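Local coordinates for glutathione reductase (PDB 3O0H), which probably catalyses the NADPH-dependent reduction of glutathione disulfide to glutathione, passing electrons through a bound FAD and a redox-active disulfide, at residues S86-I89 against K94-D97; V137-D140 against L144-S147; D224-N229 against Q236-A241; Q437-S442 against D450-T455. One frame throughout, in Å; residues are numbered along the deposited sequence.

Contact 1 of 4, residues S86-I89 against K94-D97; sequences SKSI and KYAD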
loop_
_atom_site.group_PDB
_atom_site.type_symbol
_atom_site.label_atom_id
_atom_site.label_comp_id
_atom_site.label_asym_id
_atom_site.label_seq_id
_atom_site.Cartn_x
_atom_site.Cartn_y
_atom_site.Cartn_z
ATOM N N SER B 86 -0.962 9.113 18.819
ATOM C CA SER B 86 -1.589 10.422 18.911
ATOM C C SER B 86 -2.752 10.535 17.903
ATOM O O SER B 86 -3.729 11.200 18.177
ATOM C CB SER B 86 -0.551 11.544 18.770
ATOM O OG SER B 86 -0.213 11.772 17.433
ATOM N N LYS B 87 -2.688 9.810 16.788
ATOM C CA LYS B 87 -3.828 9.743 15.882
ATOM C C LYS B 87 -5.039 8.976 16.431
ATOM O O LYS B 87 -6.149 9.148 15.928
ATOM C CB LYS B 87 -3.432 9.157 14.531
ATOM C CG LYS B 87 -2.448 10.085 13.773
ATOM C CD LYS B 87 -2.108 9.530 12.426
ATOM C CE LYS B 87 -0.771 10.049 11.944
ATOM N NZ LYS B 87 -0.111 9.020 11.127
ATOM N N SER B 88 -4.836 8.136 17.432
ATOM C CA SER B 88 -5.924 7.326 17.951
ATOM C C SER B 88 -6.907 8.139 18.770
ATOM O O SER B 88 -8.048 7.731 18.920
ATOM C CB SER B 88 -5.365 6.187 18.823
ATOM O OG SER B 88 -5.025 6.691 20.097
ATOM N N ILE B 89 -6.476 9.289 19.292
ATOM C CA ILE B 89 -7.330 10.156 20.123
ATOM C C ILE B 89 -8.614 10.604 19.403
ATOM O O ILE B 89 -9.713 10.565 19.962
ATOM C CB ILE B 89 -6.533 11.386 20.687
ATOM C CG1 ILE B 89 -5.318 10.861 21.495
ATOM C CG2 ILE B 89 -7.432 12.265 21.576
ATOM C CD1 ILE B 89 -4.480 11.905 22.121
ATOM N N LYS B 94 -7.859 6.805 24.522
ATOM C CA LYS B 94 -6.936 7.509 25.397
ATOM C C LYS B 94 -5.884 6.497 25.845
ATOM O O LYS B 94 -6.114 5.299 25.812
ATOM C CB LYS B 94 -7.681 8.108 26.597
ATOM C CG LYS B 94 -8.310 7.088 27.538
ATOM C CD LYS B 94 -9.246 7.705 28.613
ATOM C CE LYS B 94 -9.704 6.662 29.656
ATOM N NZ LYS B 94 -10.793 7.124 30.602
ATOM N N TYR B 95 -4.761 6.983 26.323
ATOM C CA TYR B 95 -3.628 6.106 26.692
ATOM C C TYR B 95 -2.665 6.938 27.558
ATOM O O TYR B 95 -2.733 8.167 27.566
ATOM C CB TYR B 95 -2.916 5.552 25.449
ATOM C CG TYR B 95 -2.471 6.630 24.504
ATOM C CD1 TYR B 95 -3.347 7.183 23.603
ATOM C CD2 TYR B 95 -1.178 7.120 24.545
ATOM C CE1 TYR B 95 -2.949 8.194 22.767
ATOM C CE2 TYR B 95 -0.775 8.138 23.736
ATOM C CZ TYR B 95 -1.668 8.667 22.836
ATOM O OH TYR B 95 -1.273 9.663 22.017
ATOM N N ALA B 96 -1.793 6.240 28.270
ATOM C CA ALA B 96 -0.765 6.852 29.086
ATOM C C ALA B 96 0.343 7.381 28.220
ATOM O O ALA B 96 0.622 6.850 27.158
ATOM C CB ALA B 96 -0.208 5.844 30.100
ATOM N N ASP B 97 1.001 8.431 28.704
ATOM C CA ASP B 97 2.099 9.043 27.991
ATOM C C ASP B 97 3.089 7.933 27.631
ATOM O O ASP B 97 3.533 7.221 28.510
ATOM C CB ASP B 97 2.820 10.098 28.840
ATOM C CG ASP B 97 3.516 11.153 27.979
ATOM O OD1 ASP B 97 3.179 11.285 26.777
ATOM O OD2 ASP B 97 4.398 11.853 28.505
#

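Contact 2 of 4, residues V137-D140 against L144-S147; sequences VFVD and LELS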
loop_
_atom_site.group_PDB
_atom_site.type_symbol
_atom_site.label_atom_id
_atom_site.label_comp_id
_atom_site.label_asym_id
_atom_site.label_seq_id
_atom_site.Cartn_x
_atom_site.Cartn_y
_atom_site.Cartn_z
ATOM N N VAL B 137 41.504 -12.023 -0.228
ATOM C CA VAL B 137 42.146 -11.117 -1.167
ATOM C C VAL B 137 42.773 -11.924 -2.296
ATOM O O VAL B 137 43.130 -13.090 -2.120
ATOM C CB VAL B 137 43.209 -10.232 -0.484
ATOM C CG1 VAL B 137 42.635 -9.560 0.754
ATOM C CG2 VAL B 137 44.475 -11.011 -0.101
ATOM N N PHE B 138 42.931 -11.305 -3.459
ATOM C CA PHE B 138 43.601 -11.982 -4.586
ATOM C C PHE B 138 45.096 -12.061 -4.354
ATOM O O PHE B 138 45.726 -11.100 -3.899
ATOM C CB PHE B 138 43.374 -11.256 -5.919
ATOM C CG PHE B 138 41.953 -11.323 -6.441
ATOM C CD1 PHE B 138 41.013 -10.397 -6.055
ATOM C CD2 PHE B 138 41.588 -12.284 -7.368
ATOM C CE1 PHE B 138 39.709 -10.452 -6.557
ATOM C CE2 PHE B 138 40.318 -12.340 -7.887
ATOM C CZ PHE B 138 39.379 -11.423 -7.490
ATOM N N VAL B 139 45.655 -13.219 -4.702
ATOM C CA VAL B 139 47.085 -13.427 -4.810
ATOM C C VAL B 139 47.518 -13.336 -6.294
ATOM O O VAL B 139 48.564 -12.810 -6.607
ATOM C CB VAL B 139 47.449 -14.849 -4.308
ATOM C CG1 VAL B 139 48.892 -15.205 -4.678
ATOM C CG2 VAL B 139 47.232 -14.934 -2.822
ATOM N N ASP B 140 46.705 -13.914 -7.157
ATOM C CA ASP B 140 46.828 -13.861 -8.610
ATOM C C ASP B 140 45.433 -14.097 -9.249
ATOM O O ASP B 140 44.433 -14.059 -8.568
ATOM C CB ASP B 140 47.886 -14.839 -9.137
ATOM C CG ASP B 140 47.500 -16.295 -9.010
ATOM O OD1 ASP B 140 46.319 -16.625 -8.785
ATOM O OD2 ASP B 140 48.438 -17.139 -9.125
ATOM N N LEU B 144 43.084 -17.002 -4.172
ATOM C CA LEU B 144 42.768 -16.104 -3.098
ATOM C C LEU B 144 43.524 -16.513 -1.858
ATOM O O LEU B 144 43.823 -17.709 -1.680
ATOM C CB LEU B 144 41.293 -16.154 -2.779
ATOM C CG LEU B 144 40.300 -15.781 -3.871
ATOM C CD1 LEU B 144 40.745 -14.502 -4.610
ATOM C CD2 LEU B 144 39.996 -16.993 -4.844
ATOM N N GLU B 145 43.803 -15.530 -1.005
ATOM C CA GLU B 145 44.355 -15.776 0.297
ATOM C C GLU B 145 43.383 -15.347 1.380
ATOM O O GLU B 145 42.757 -14.287 1.285
ATOM C CB GLU B 145 45.694 -15.066 0.445
ATOM C CG GLU B 145 46.396 -15.384 1.768
ATOM C CD GLU B 145 47.821 -14.813 1.869
ATOM O OE1 GLU B 145 48.122 -14.202 2.882
ATOM O OE2 GLU B 145 48.656 -15.022 0.976
ATOM N N LEU B 146 43.207 -16.216 2.376
ATOM C CA LEU B 146 42.335 -15.930 3.504
ATOM C C LEU B 146 43.179 -15.194 4.529
ATOM O O LEU B 146 44.177 -15.724 5.027
ATOM C CB LEU B 146 41.715 -17.220 4.096
ATOM C CG LEU B 146 40.882 -18.057 3.124
ATOM C CD1 LEU B 146 40.362 -19.318 3.814
ATOM C CD2 LEU B 146 39.741 -17.274 2.547
ATOM N N SER B 147 42.807 -13.947 4.819
ATOM C CA SER B 147 43.515 -13.126 5.805
ATOM C C SER B 147 43.737 -13.768 7.170
ATOM O O SER B 147 44.799 -13.638 7.718
ATOM C CB SER B 147 42.827 -11.753 5.970
ATOM O OG SER B 147 42.741 -11.099 4.691
#

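Contact 3 of 4, residues D224-N229 against Q236-A241; sequences DLILRN and QLLNDA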
loop_
_atom_site.group_PDB
_atom_site.type_symbol
_atom_site.label_atom_id
_atom_site.label_comp_id
_atom_site.label_asym_id
_atom_site.label_seq_id
_atom_site.Cartn_x
_atom_site.Cartn_y
_atom_site.Cartn_z
ATOM N N ASP B 224 21.519 23.082 -0.774
ATOM C CA ASP B 224 20.408 23.958 -0.481
ATOM C C ASP B 224 19.147 23.236 -0.018
ATOM O O ASP B 224 18.273 23.876 0.545
ATOM C CB ASP B 224 20.069 24.825 -1.704
ATOM C CG ASP B 224 19.497 24.008 -2.884
ATOM O OD1 ASP B 224 19.906 22.834 -3.076
ATOM O OD2 ASP B 224 18.631 24.544 -3.618
ATOM N N LEU B 225 19.034 21.932 -0.289
ATOM C CA LEU B 225 17.814 21.144 0.040
ATOM C C LEU B 225 18.126 19.658 0.053
ATOM O O LEU B 225 18.858 19.178 -0.807
ATOM C CB LEU B 225 16.697 21.453 -0.999
ATOM C CG LEU B 225 15.271 20.915 -0.841
ATOM C CD1 LEU B 225 14.559 21.385 0.448
ATOM C CD2 LEU B 225 14.452 21.330 -2.119
ATOM N N ILE B 226 17.607 18.956 1.046
ATOM C CA ILE B 226 17.792 17.533 1.177
ATOM C C ILE B 226 17.393 16.750 -0.086
ATOM O O ILE B 226 16.702 17.303 -0.983
ATOM C CB ILE B 226 17.064 16.953 2.405
ATOM C CG1 ILE B 226 15.532 17.239 2.337
ATOM C CG2 ILE B 226 17.811 17.431 3.726
ATOM C CD1 ILE B 226 14.698 16.406 3.368
ATOM N N LEU B 227 17.910 15.509 -0.164
ATOM C CA LEU B 227 17.602 14.565 -1.255
ATOM C C LEU B 227 17.800 15.112 -2.671
ATOM O O LEU B 227 16.895 15.137 -3.528
ATOM C CB LEU B 227 16.187 14.005 -1.051
ATOM C CG LEU B 227 15.953 13.245 0.246
ATOM C CD1 LEU B 227 14.521 12.777 0.361
ATOM C CD2 LEU B 227 16.887 12.062 0.317
ATOM N N ARG B 228 19.037 15.541 -2.944
ATOM C CA ARG B 228 19.465 15.904 -4.280
ATOM C C ARG B 228 19.104 14.733 -5.215
ATOM O O ARG B 228 19.208 13.600 -4.807
ATOM C CB ARG B 228 20.994 16.039 -4.279
ATOM C CG ARG B 228 21.545 17.302 -4.844
ATOM C CD ARG B 228 23.075 17.235 -4.904
ATOM N NE ARG B 228 23.743 17.274 -3.587
ATOM C CZ ARG B 228 24.339 18.352 -3.041
ATOM N NH1 ARG B 228 24.326 19.541 -3.644
ATOM N NH2 ARG B 228 24.964 18.243 -1.865
ATOM N N ASN B 229 18.665 15.022 -6.424
ATOM C CA ASN B 229 18.322 13.999 -7.460
ATOM C C ASN B 229 16.936 13.315 -7.333
ATOM O O ASN B 229 16.555 12.492 -8.202
ATOM C CB ASN B 229 19.415 12.916 -7.589
ATOM C CG ASN B 229 20.769 13.506 -7.941
ATOM O OD1 ASN B 229 21.755 13.256 -7.262
ATOM N ND2 ASN B 229 20.807 14.300 -8.983
ATOM N N GLN B 236 11.007 19.057 -1.187
ATOM C CA GLN B 236 10.491 20.224 -0.488
ATOM C C GLN B 236 9.482 19.798 0.551
ATOM O O GLN B 236 9.551 20.262 1.686
ATOM C CB GLN B 236 9.893 21.236 -1.452
ATOM C CG GLN B 236 9.437 22.542 -0.754
ATOM C CD GLN B 236 10.634 23.371 -0.359
ATOM O OE1 GLN B 236 11.366 23.836 -1.231
ATOM N NE2 GLN B 236 10.885 23.509 0.969
ATOM N N LEU B 237 8.554 18.912 0.181
ATOM C CA LEU B 237 7.520 18.494 1.146
ATOM C C LEU B 237 8.130 17.801 2.351
ATOM O O LEU B 237 7.660 18.005 3.504
ATOM C CB LEU B 237 6.467 17.594 0.501
ATOM C CG LEU B 237 5.539 18.225 -0.533
ATOM C CD1 LEU B 237 4.802 17.123 -1.383
ATOM C CD2 LEU B 237 4.549 19.102 0.163
ATOM N N LEU B 238 9.148 16.959 2.120
ATOM C CA LEU B 238 9.799 16.285 3.247
ATOM C C LEU B 238 10.510 17.307 4.150
ATOM O O LEU B 238 10.326 17.312 5.382
ATOM C CB LEU B 238 10.784 15.195 2.799
ATOM C CG LEU B 238 11.532 14.498 3.932
ATOM C CD1 LEU B 238 10.563 13.853 4.937
ATOM C CD2 LEU B 238 12.533 13.407 3.352
ATOM N N ASN B 239 11.279 18.192 3.526
ATOM C CA ASN B 239 12.007 19.217 4.286
ATOM C C ASN B 239 11.038 19.940 5.199
ATOM O O ASN B 239 11.298 20.114 6.374
ATOM C CB ASN B 239 12.642 20.245 3.354
ATOM C CG ASN B 239 13.241 21.414 4.119
ATOM O OD1 ASN B 239 14.371 21.328 4.603
ATOM N ND2 ASN B 239 12.474 22.489 4.251
ATOM N N ASP B 240 9.910 20.371 4.632
ATOM C CA ASP B 240 8.997 21.210 5.350
ATOM C C ASP B 240 8.303 20.436 6.503
ATOM O O ASP B 240 8.043 20.989 7.579
ATOM C CB ASP B 240 7.987 21.822 4.409
ATOM C CG ASP B 240 8.606 22.763 3.386
ATOM O OD1 ASP B 240 9.785 23.155 3.456
ATOM O OD2 ASP B 240 7.838 23.149 2.496
ATOM N N ALA B 241 8.001 19.162 6.293
ATOM C CA ALA B 241 7.394 18.357 7.359
ATOM C C ALA B 241 8.390 18.111 8.508
ATOM O O ALA B 241 7.998 18.015 9.702
ATOM C CB ALA B 241 6.895 17.022 6.787
#

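Contact 4 of 4, residues Q437-S442 against D450-T455; sequences QLIGIS and DIFDKT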
loop_
_atom_site.group_PDB
_atom_site.type_symbol
_atom_site.label_atom_id
_atom_site.label_comp_id
_atom_site.label_asym_id
_atom_site.label_seq_id
_atom_site.Cartn_x
_atom_site.Cartn_y
_atom_site.Cartn_z
ATOM N N GLN B 437 6.143 1.023 -5.548
ATOM C CA GLN B 437 6.473 -0.300 -6.088
ATOM C C GLN B 437 5.422 -0.742 -7.106
ATOM O O GLN B 437 5.733 -1.272 -8.194
ATOM C CB GLN B 437 6.532 -1.351 -4.976
ATOM C CG GLN B 437 6.563 -2.831 -5.467
ATOM C CD GLN B 437 7.936 -3.213 -6.037
ATOM O OE1 GLN B 437 8.738 -3.845 -5.370
ATOM N NE2 GLN B 437 8.209 -2.787 -7.268
ATOM N N LEU B 438 4.159 -0.548 -6.742
ATOM C CA LEU B 438 3.052 -1.044 -7.530
ATOM C C LEU B 438 2.822 -0.222 -8.769
ATOM O O LEU B 438 2.578 -0.765 -9.839
ATOM C CB LEU B 438 1.775 -1.134 -6.654
ATOM C CG LEU B 438 1.981 -2.147 -5.511
ATOM C CD1 LEU B 438 0.932 -1.958 -4.479
ATOM C CD2 LEU B 438 1.995 -3.557 -6.062
ATOM N N ILE B 439 2.883 1.091 -8.647
ATOM C CA ILE B 439 2.829 1.958 -9.823
ATOM C C ILE B 439 4.000 1.620 -10.783
ATOM O O ILE B 439 3.886 1.707 -12.016
ATOM C CB ILE B 439 2.883 3.430 -9.379
ATOM C CG1 ILE B 439 1.687 3.789 -8.491
ATOM C CG2 ILE B 439 2.882 4.373 -10.553
ATOM C CD1 ILE B 439 1.727 5.255 -8.020
ATOM N N GLY B 440 5.129 1.191 -10.206
ATOM C CA GLY B 440 6.302 0.893 -10.966
ATOM C C GLY B 440 6.092 -0.250 -11.976
ATOM O O GLY B 440 6.693 -0.287 -13.047
ATOM N N ILE B 441 5.214 -1.176 -11.631
ATOM C CA ILE B 441 4.850 -2.250 -12.539
ATOM C C ILE B 441 4.129 -1.665 -13.765
ATOM O O ILE B 441 4.457 -2.020 -14.906
ATOM C CB ILE B 441 3.924 -3.251 -11.831
ATOM C CG1 ILE B 441 4.662 -3.903 -10.628
ATOM C CG2 ILE B 441 3.410 -4.347 -12.816
ATOM C CD1 ILE B 441 3.678 -4.707 -9.760
ATOM N N SER B 442 3.186 -0.754 -13.522
ATOM C CA SER B 442 2.471 -0.099 -14.594
ATOM C C SER B 442 3.412 0.715 -15.480
ATOM O O SER B 442 3.303 0.656 -16.702
ATOM C CB SER B 442 1.347 0.747 -14.015
ATOM O OG SER B 442 0.408 -0.115 -13.359
ATOM N N ASP B 450 -4.337 7.162 -20.025
ATOM C CA ASP B 450 -5.687 6.710 -20.319
ATOM C C ASP B 450 -6.071 5.409 -19.624
ATOM O O ASP B 450 -7.219 5.224 -19.264
ATOM C CB ASP B 450 -5.876 6.590 -21.839
ATOM C CG ASP B 450 -5.686 7.908 -22.509
ATOM O OD1 ASP B 450 -6.619 8.720 -22.385
ATOM O OD2 ASP B 450 -4.577 8.159 -23.070
ATOM N N ILE B 451 -5.126 4.513 -19.435
ATOM C CA ILE B 451 -5.407 3.234 -18.790
ATOM C C ILE B 451 -5.573 3.443 -17.284
ATOM O O ILE B 451 -6.424 2.792 -16.657
ATOM C CB ILE B 451 -4.282 2.210 -19.001
ATOM C CG1 ILE B 451 -4.114 1.842 -20.495
ATOM C CG2 ILE B 451 -4.504 0.943 -18.098
ATOM C CD1 ILE B 451 -5.339 1.407 -21.226
ATOM N N PHE B 452 -4.762 4.329 -16.699
ATOM C CA PHE B 452 -4.962 4.727 -15.307
ATOM C C PHE B 452 -6.390 5.234 -15.120
ATOM O O PHE B 452 -7.092 4.834 -14.174
ATOM C CB PHE B 452 -3.971 5.834 -14.881
ATOM C CG PHE B 452 -2.577 5.340 -14.536
ATOM C CD1 PHE B 452 -1.719 4.839 -15.505
ATOM C CD2 PHE B 452 -2.098 5.438 -13.239
ATOM C CE1 PHE B 452 -0.420 4.406 -15.198
ATOM C CE2 PHE B 452 -0.785 4.983 -12.912
ATOM C CZ PHE B 452 0.048 4.470 -13.895
ATOM N N ASP B 453 -6.826 6.138 -16.006
ATOM C CA ASP B 453 -8.150 6.751 -15.872
ATOM C C ASP B 453 -9.287 5.744 -16.062
ATOM O O ASP B 453 -10.390 5.949 -15.556
ATOM C CB ASP B 453 -8.338 7.864 -16.900
ATOM C CG ASP B 453 -7.460 9.056 -16.659
ATOM O OD1 ASP B 453 -6.743 9.104 -15.648
ATOM O OD2 ASP B 453 -7.510 9.967 -17.501
ATOM N N LYS B 454 -9.034 4.703 -16.855
ATOM C CA LYS B 454 -10.040 3.687 -17.161
ATOM C C LYS B 454 -10.188 2.689 -16.000
ATOM O O LYS B 454 -11.151 1.934 -15.928
ATOM C CB LYS B 454 -9.618 2.905 -18.425
ATOM C CG LYS B 454 -10.728 2.328 -19.237
ATOM C CD LYS B 454 -10.247 1.840 -20.644
ATOM C CE LYS B 454 -9.147 0.772 -20.575
ATOM N NZ LYS B 454 -8.927 -0.015 -21.873
ATOM N N THR B 455 -9.219 2.670 -15.117
ATOM C CA THR B 455 -9.223 1.717 -14.006
ATOM C C THR B 455 -10.256 2.153 -12.976
ATOM O O THR B 455 -10.217 3.292 -12.481
ATOM C CB THR B 455 -7.834 1.610 -13.386
ATOM O OG1 THR B 455 -6.882 1.137 -14.380
ATOM C CG2 THR B 455 -7.875 0.671 -12.136
#

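Contact 1 of 4, residues S86-I89 against K94-D97
The long helix 69-88 and the loop that follows strand 93-94 meet where S86, S88 and I89 receive the ring of Y95. With its CG between the backbone N and the carbonyl carbon (chi1 54°), Y95 lays its ring against these three residues, and its CD1-CE1 side and hydroxyl do the touching. Y95 CE1 lies 3.7 Å from S88 OG and 3.8 Å from I89 CG1, both approaching obliquely, while the side chains of I89 and Y95 cross at about a right angle. I89 CD1 reaches on to the phenol oxygen, 3.9 Å from Y95 OH. That hydroxyl presses on the backbone of S86, with Y95 OH 3.2 Å from S86 CA; S86 N is nearly as near, but the angle is too poor for a hydrogen bond. The helix starts at C69, one half of the C64-C69 disulfide, and its other end reaches the dimer interface, where this contact lies. Both serine hydroxyls turn back on the helix, S86 OG bonding to Q83 O and S88 OG to F85 O, and the Y95 ring meets residues 86-89 by packing alone. The ring of F85 of the second subunit meets that of Y95 with the planes at about 50°, and K94 pairs antiparallel with a strand of that second subunit, carrying the sheet across the interface.

Contact 2 of 4, residues V137-D140 against L144-S147
V137 O is approached by two groups of the facing strand: E145 N donates to it over 2.8 Å in a nearly linear bond (166° at the hydrogen), and L144 CA adds a CA-H...O contact at 3.2 Å from the same V137 O. The return bond, V137 N to E145 O at 3.0 Å, lies in the carbonyl plane and completes a hydrogen-bonded antiparallel pair. V137 and E145 send their side chains to the same face of this hairpin. Next to it, F138 and L144 form a non-hydrogen-bonded pair; their side chains lie side by side. There L144 CD1 sits over one face of the F138 ring, offset toward the rim, in a CH-pi contact 3.9 Å from the centroid; its nearest ring atom is F138 CD2, at 3.6 Å from L144 CD1. The chain turns a corner at V139, whose CG2 nevertheless packs 3.6 Å from E145 CB. The carboxylate of E145 forms a salt bridge with R152, at the start of the third strand, 152-155, of the small antiparallel sheet. F138 and L144 press against I32 of strand 27-32 and I158 of strand 158-160, in the parallel sheet of the FAD domain, and F138 also meets L295 and A298 of helix 295-298.

Contact 3 of 4, residues D224-N229 against Q236-A241
L225 places CG anti to the backbone N (chi1 -173°), and I226 holds CG1 between its N and carbonyl carbon (chi1 59°); from these positions both reach residues 236-241 of helix 232-245. The arrangement belongs to the Rossmann-type domain that, as in relatives, probably binds NADPH, and it joins the loop after strand 216-220 to the helix that this loop leads into. In relatives, the loop at this place contributes to the site for the 2'-phosphate of NADPH. L225 CD1 packs 3.7 Å from N239 CB, on the aliphatic part of the asparagine, while its other methyl, L225 CD2, comes more loosely to Q236 OE1 at 4.1 Å. I226 CD1 rests between neighbouring helix residues, 3.7 Å from L238 CD2 and 3.9 Å from N239 N. The same methyl of L238 receives the third residue of the row: L227 CD1 is 3.6 Å from L238 CD2. The side chains of I226 and L227 each meet that of L238 at about a right angle, and V204 of helix 201-212 packs on all three. Y251 OH gives a polar link between loop and helix, bonding to I226 N and to N239 OD1, and R235 bonds to the carbonyl oxygens of L225 and I226. On the helix itself, D240 OD1 takes two amide donors: Q236 NE2 at 2.7 Å on its syn side and N239 ND2 at 2.9 Å on its anti side, the latter donor keeping OD1 almost exactly in its own amide plane.

Contact 4 of 4, residues Q437-S442 against D450-T455
I439 and S442, three residues apart on helix 432-444, meet the ring of F452 from helix 449-454 in a helix-to-helix contact of the dimerisation domain. Taken in order, Q437 comes first and looks to the partner: its amide bonds to M456 O and V458 N of the second subunit. L438 likewise packs on S463 of that subunit. I439 is the first to face F452, its CG2 lying near the ring plane at the edge, with I439 CG2 4.4 Å from F452 CZ, a loose apolar touch. I441 turns to the interface again, against S442 of the second subunit. S442 makes the closer approach, S442 CB standing 3.9 Å from F452 CZ and coming obliquely to the ring. Its hydroxyl serves the dimer instead, for S442 OG bonds to S442 OG of the second subunit, so one residue packs on F452 with its CB and joins the two subunits with its oxygen. F452 keeps CG anti to its carbonyl carbon (chi1 -80°) and reaches across to the first helix with the CZ end of its ring, the nearest CA atoms of the two segments, those of S442 and F452, being 8.9 Å apart. V422 of strand 422-428 also packs on the phenylalanine. Where helix 449-454 gives way to loop, T455 OG1 donates to I451 O at 2.9 Å, tilted 26° from the carbonyl plane.

Overall arrangement
The four contacts follow one another along the chain without interlocking, and none touches another. Contacts 1 and 4 both reach the second subunit at separate places in the interface, their centres about 37 Å apart; in this family the active sites are built where the two subunits meet. Contact 2 stands across the chain's centre from contacts 1, 3 and 4, with about 58 Å between the centres of contacts 1 and 2, yet it is the FAD neighbour: the V137 side chain is about 5 Å from the cofactor. The L227 side chain of contact 3 is about 12 Å from FAD. Contacts 3 and 4 have the nearest centres, about 27 Å apart, although contact 1 comes closer to contact 3 by nearest atoms, about 11 Å.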